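Local coordinates for protein L-ribulose 3-epimerase (Methylomonas sp. DH-1, PDB 7CJ7) that catalyses the reversible epimerisation of ketoses at the C3 position, acting best on L-ribulose, with manganese as its metal cofactor, at residues 30-35 with 62-67; 130-135 with 169-174. All coordinates share one frame; numbering follows the deposited sequence.

Contact 1 of 2, residues 30-35 with 62-67; sequences AGAARA and YNLRAH
A30 lies over one face of the Y62 ring. Its CA sits 4.0 Å from the ring centroid and 18° off the normal, a CH-pi contact, while A30 CB reaches Y62 CE1 at 3.7 Å. With only a methyl at A30, the phenol ring can lie close over the helix backbone. A32, two residues on, points its methyl at L64: A32 CB is 3.8 Å from L64 CD2. A33 meets the start of the tyrosine side chain, with A33 CB 3.9 Å from Y62 CB and equally far from the carbonyl oxygen Y62 O. In Y62, CG stands beside the backbone N (chi1 -71°), and this turn carries the ring back over A30. A serine in place of Y62 would probably leave the methyl and CA of A30 without their aromatic cover and open a gap beside the helix. No hydrogen bond crosses; between Y62 and L64, N63 takes the positive phi that closes a Schellman motif, with L64 N bonded to L59 O. Segment 62-67 thus leaves helix 52-61 and enters strand 65-72, and L64 packs against I29 of helix 22-35, L59 of helix 52-61 and I40 of strand 39-43.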
loop_
_atom_site.group_PDB
_atom_site.type_symbol
_atom_site.label_atom_id
_atom_site.label_comp_id
_atom_site.label_asym_id
_atom_site.label_seq_id
_atom_site.Cartn_x
_atom_site.Cartn_y
_atom_site.Cartn_z
ATOM N N ALA A 30 -19.800 -2.420 -23.976
ATOM C CA ALA A 30 -21.238 -2.684 -23.745
ATOM C C ALA A 30 -21.545 -2.510 -22.251
ATOM O O ALA A 30 -22.576 -1.896 -21.919
ATOM C CB ALA A 30 -21.610 -4.055 -24.258
ATOM N N GLY A 31 -20.652 -2.986 -21.377
ATOM C CA GLY A 31 -20.808 -2.890 -19.913
ATOM C C GLY A 31 -20.833 -1.444 -19.437
ATOM O O GLY A 31 -21.759 -1.074 -18.697
ATOM N N ALA A 32 -19.843 -0.642 -19.836
ATOM C CA ALA A 32 -19.750 0.790 -19.473
ATOM C C ALA A 32 -20.976 1.548 -20.001
ATOM O O ALA A 32 -21.549 2.349 -19.239
ATOM C CB ALA A 32 -18.461 1.361 -19.989
ATOM N N ALA A 33 -21.399 1.281 -21.241
ATOM C CA ALA A 33 -22.598 1.911 -21.850
ATOM C C ALA A 33 -23.842 1.531 -21.037
ATOM O O ALA A 33 -24.656 2.431 -20.721
ATOM C CB ALA A 33 -22.738 1.494 -23.295
ATOM N N ARG A 34 -23.980 0.247 -20.701
ATOM C CA ARG A 34 -25.148 -0.317 -19.969
ATOM C C ARG A 34 -25.297 0.380 -18.605
ATOM O O ARG A 34 -26.436 0.701 -18.216
ATOM C CB ARG A 34 -24.963 -1.828 -19.802
ATOM C CG ARG A 34 -26.123 -2.515 -19.099
ATOM C CD ARG A 34 -26.260 -3.956 -19.534
ATOM N NE ARG A 34 -25.114 -4.744 -19.140
ATOM C CZ ARG A 34 -24.176 -5.195 -19.962
ATOM N NH1 ARG A 34 -23.162 -5.883 -19.478
ATOM N NH2 ARG A 34 -24.223 -4.932 -21.252
ATOM N N ALA A 35 -24.190 0.592 -17.898
ATOM C CA ALA A 35 -24.155 1.205 -16.550
ATOM C C ALA A 35 -24.419 2.719 -16.614
ATOM O O ALA A 35 -24.716 3.294 -15.570
ATOM C CB ALA A 35 -22.827 0.910 -15.906
ATOM N N TYR A 62 -21.855 1.861 -29.424
ATOM C CA TYR A 62 -22.421 2.012 -28.056
ATOM C C TYR A 62 -22.427 3.479 -27.611
ATOM O O TYR A 62 -22.767 3.721 -26.443
ATOM C CB TYR A 62 -21.670 1.111 -27.077
ATOM C CG TYR A 62 -21.965 -0.351 -27.289
ATOM C CD1 TYR A 62 -23.082 -0.943 -26.721
ATOM C CD2 TYR A 62 -21.148 -1.136 -28.087
ATOM C CE1 TYR A 62 -23.374 -2.280 -26.941
ATOM C CE2 TYR A 62 -21.416 -2.477 -28.303
ATOM C CZ TYR A 62 -22.531 -3.054 -27.725
ATOM O OH TYR A 62 -22.802 -4.378 -27.935
ATOM N N ASN A 63 -22.085 4.411 -28.505
ATOM C CA ASN A 63 -22.071 5.874 -28.244
ATOM C C ASN A 63 -21.276 6.156 -26.966
ATOM O O ASN A 63 -21.801 6.812 -26.044
ATOM C CB ASN A 63 -23.469 6.473 -28.103
ATOM C CG ASN A 63 -23.453 7.983 -28.085
ATOM O OD1 ASN A 63 -24.242 8.616 -27.384
ATOM N ND2 ASN A 63 -22.541 8.575 -28.833
ATOM N N LEU A 64 -20.051 5.660 -26.915
ATOM C CA LEU A 64 -19.174 5.814 -25.738
ATOM C C LEU A 64 -17.902 6.548 -26.159
ATOM O O LEU A 64 -17.449 6.339 -27.274
ATOM C CB LEU A 64 -18.874 4.414 -25.202
ATOM C CG LEU A 64 -18.399 4.348 -23.761
ATOM C CD1 LEU A 64 -19.466 4.862 -22.808
ATOM C CD2 LEU A 64 -17.999 2.923 -23.408
ATOM N N ARG A 65 -17.339 7.366 -25.276
ATOM C CA ARG A 65 -16.014 7.991 -25.500
ATOM C C ARG A 65 -14.950 7.102 -24.837
ATOM O O ARG A 65 -15.313 6.151 -24.093
ATOM C CB ARG A 65 -16.023 9.431 -24.980
ATOM C CG ARG A 65 -17.009 10.330 -25.711
ATOM C CD ARG A 65 -16.842 11.806 -25.421
ATOM N NE ARG A 65 -17.097 12.214 -24.046
ATOM C CZ ARG A 65 -18.314 12.383 -23.505
ATOM N NH1 ARG A 65 -19.399 12.131 -24.217
ATOM N NH2 ARG A 65 -18.453 12.780 -22.246
ATOM N N ALA A 66 -13.676 7.379 -25.096
ATOM C CA ALA A 66 -12.561 6.639 -24.474
ATOM C C ALA A 66 -11.456 7.611 -24.064
ATOM O O ALA A 66 -11.196 8.585 -24.789
ATOM C CB ALA A 66 -12.052 5.577 -25.416
ATOM N N HIS A 67 -10.863 7.353 -22.907
ATOM C CA HIS A 67 -9.553 7.898 -22.495
ATOM C C HIS A 67 -8.644 6.694 -22.261
ATOM O O HIS A 67 -9.132 5.566 -22.299
ATOM C CB HIS A 67 -9.685 8.819 -21.274
ATOM C CG HIS A 67 -10.522 10.027 -21.512
ATOM N ND1 HIS A 67 -10.244 10.935 -22.530
ATOM C CD2 HIS A 67 -11.611 10.495 -20.864
ATOM C CE1 HIS A 67 -11.129 11.915 -22.486
ATOM N NE2 HIS A 67 -11.980 11.666 -21.471
#

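Contact 2 of 2, residues 130-135 with 169-174; sequences NSVAAM and LAFLDE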
loop_
_atom_site.group_PDB
_atom_site.type_symbol
_atom_site.label_atom_id
_atom_site.label_comp_id
_atom_site.label_asym_id
_atom_site.label_seq_id
_atom_site.Cartn_x
_atom_site.Cartn_y
_atom_site.Cartn_z
ATOM N N ASN A 130 15.392 12.500 -15.268
ATOM C CA ASN A 130 15.045 11.719 -16.487
ATOM C C ASN A 130 13.520 11.685 -16.656
ATOM O O ASN A 130 13.036 11.865 -17.782
ATOM C CB ASN A 130 15.678 10.325 -16.437
ATOM C CG ASN A 130 17.184 10.378 -16.568
ATOM O OD1 ASN A 130 17.739 11.423 -16.900
ATOM N ND2 ASN A 130 17.853 9.266 -16.292
ATOM N N SER A 131 12.775 11.487 -15.574
ATOM C CA SER A 131 11.288 11.453 -15.590
ATOM C C SER A 131 10.740 12.808 -16.061
ATOM O O SER A 131 9.904 12.852 -16.971
ATOM C CB SER A 131 10.769 11.111 -14.233
ATOM O OG SER A 131 9.383 10.838 -14.305
ATOM N N VAL A 132 11.224 13.899 -15.476
ATOM C CA VAL A 132 10.800 15.279 -15.860
ATOM C C VAL A 132 11.026 15.468 -17.367
ATOM O O VAL A 132 10.099 15.949 -18.069
ATOM C CB VAL A 132 11.554 16.342 -15.043
ATOM C CG1 VAL A 132 11.313 17.741 -15.587
ATOM C CG2 VAL A 132 11.157 16.279 -13.578
ATOM N N ALA A 133 12.219 15.142 -17.856
ATOM C CA ALA A 133 12.586 15.362 -19.271
ATOM C C ALA A 133 11.656 14.528 -20.158
ATOM O O ALA A 133 11.180 15.048 -21.182
ATOM C CB ALA A 133 14.036 15.016 -19.500
ATOM N N ALA A 134 11.416 13.271 -19.775
ATOM C CA ALA A 134 10.543 12.347 -20.536
ATOM C C ALA A 134 9.140 12.943 -20.619
ATOM O O ALA A 134 8.492 12.820 -21.678
ATOM C CB ALA A 134 10.518 10.983 -19.895
ATOM N N MET A 135 8.657 13.556 -19.534
ATOM C CA MET A 135 7.271 14.081 -19.523
ATOM C C MET A 135 7.210 15.367 -20.356
ATOM O O MET A 135 6.147 15.641 -20.948
ATOM C CB MET A 135 6.755 14.304 -18.102
ATOM C CG MET A 135 6.558 12.999 -17.340
ATOM S SD MET A 135 5.444 11.811 -18.150
ATOM C CE MET A 135 6.587 10.902 -19.192
ATOM N N LEU A 169 2.860 18.189 -7.770
ATOM C CA LEU A 169 2.763 19.603 -8.223
ATOM C C LEU A 169 4.173 20.213 -8.359
ATOM O O LEU A 169 4.395 20.945 -9.325
ATOM C CB LEU A 169 1.871 20.391 -7.262
ATOM C CG LEU A 169 0.386 20.037 -7.319
ATOM C CD1 LEU A 169 -0.370 20.728 -6.199
ATOM C CD2 LEU A 169 -0.215 20.391 -8.671
ATOM N N ALA A 170 5.114 19.890 -7.467
ATOM C CA ALA A 170 6.520 20.341 -7.577
ATOM C C ALA A 170 7.146 19.731 -8.835
ATOM O O ALA A 170 7.843 20.455 -9.558
ATOM C CB ALA A 170 7.292 19.967 -6.346
ATOM N N PHE A 171 6.875 18.457 -9.109
ATOM C CA PHE A 171 7.353 17.744 -10.323
ATOM C C PHE A 171 6.809 18.461 -11.566
ATOM O O PHE A 171 7.571 18.755 -12.496
ATOM C CB PHE A 171 6.949 16.269 -10.238
ATOM C CG PHE A 171 7.433 15.385 -11.358
ATOM C CD1 PHE A 171 6.801 15.388 -12.587
ATOM C CD2 PHE A 171 8.485 14.509 -11.158
ATOM C CE1 PHE A 171 7.229 14.558 -13.607
ATOM C CE2 PHE A 171 8.896 13.656 -12.171
ATOM C CZ PHE A 171 8.260 13.674 -13.388
ATOM N N LEU A 172 5.515 18.771 -11.576
ATOM C CA LEU A 172 4.865 19.424 -12.739
ATOM C C LEU A 172 5.446 20.828 -12.939
ATOM O O LEU A 172 5.467 21.293 -14.079
ATOM C CB LEU A 172 3.359 19.455 -12.509
ATOM C CG LEU A 172 2.654 18.133 -12.787
ATOM C CD1 LEU A 172 1.219 18.184 -12.313
ATOM C CD2 LEU A 172 2.706 17.810 -14.259
ATOM N N ASP A 173 5.913 21.476 -11.872
ATOM C CA ASP A 173 6.535 22.821 -11.984
ATOM C C ASP A 173 7.827 22.705 -12.797
ATOM O O ASP A 173 8.124 23.627 -13.564
ATOM C CB ASP A 173 6.848 23.432 -10.621
ATOM C CG ASP A 173 5.631 23.905 -9.856
ATOM O OD1 ASP A 173 4.600 24.169 -10.504
ATOM O OD2 ASP A 173 5.734 24.018 -8.606
ATOM N N GLU A 174 8.560 21.603 -12.642
ATOM C CA GLU A 174 9.825 21.349 -13.384
ATOM C C GLU A 174 9.477 20.926 -14.818
ATOM O O GLU A 174 10.190 21.326 -15.743
ATOM C CB GLU A 174 10.691 20.317 -12.652
ATOM C CG GLU A 174 11.125 20.761 -11.259
ATOM C CD GLU A 174 11.779 19.691 -10.392
ATOM O OE1 GLU A 174 11.778 19.842 -9.148
ATOM O OE2 GLU A 174 12.290 18.700 -10.949
#
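The ring of F171 takes in V132, S131 and M135 of the opposite helix. V132 CG2 lies over one ring face, 3.9 Å from the centroid of F171 and 18° off the normal, a CH-pi contact offset toward the rim. The ring arrives there because F171 CG is anti to the backbone N (chi1 -176°), which directs the ring toward helix 125-143. M135 CG comes to the ring edge, 4.1 Å from F171 CE1, before its chain bends away. The branched V132 suits its place by using both methyls: CG1 packs 4.0 Å from E174 CB, while CG2 also lies 3.7 Å from E174 OE2. Among polar groups, S131 OG sits at the ring edge, 3.2 Å from F171 CZ; this small hydroxyl is buried but is satisfied by a hydrogen bond to Y113 O. E174 is exposed; its CB packs on V132 while OE2 makes a long, weak ion pair with R128 NE. The axes of segments 130-135 and 169-174 approach to 9.7 Å and cross at -61°. F171 and M135 both also touch L151 of strand 148-152, the arrangement of neighbouring outer helices packed against the strands of a TIM barrel.

Overall arrangement
Contacts 1 and 2 lie on opposite sides of the chain's centre, their centres 33 Å apart, and share no helix or strand. Both belong to the outer layer of one eight-stranded parallel barrel. Contact 1 is partly buried and joins helix 22-35 to the turn that leads from helix 52-61 into strand 65-72; contact 2 is more fully buried, four of its five touching residues against two of five, and joins two successive outer helices, 125-143 and 165-175. An aromatic face receives an aliphatic group in each, but the tyrosine of contact 1 is partly exposed and meets small alanines, whereas the phenylalanine of contact 2 is buried among larger side chains, the exposed glutamate being the one charged residue that touches across contact 2.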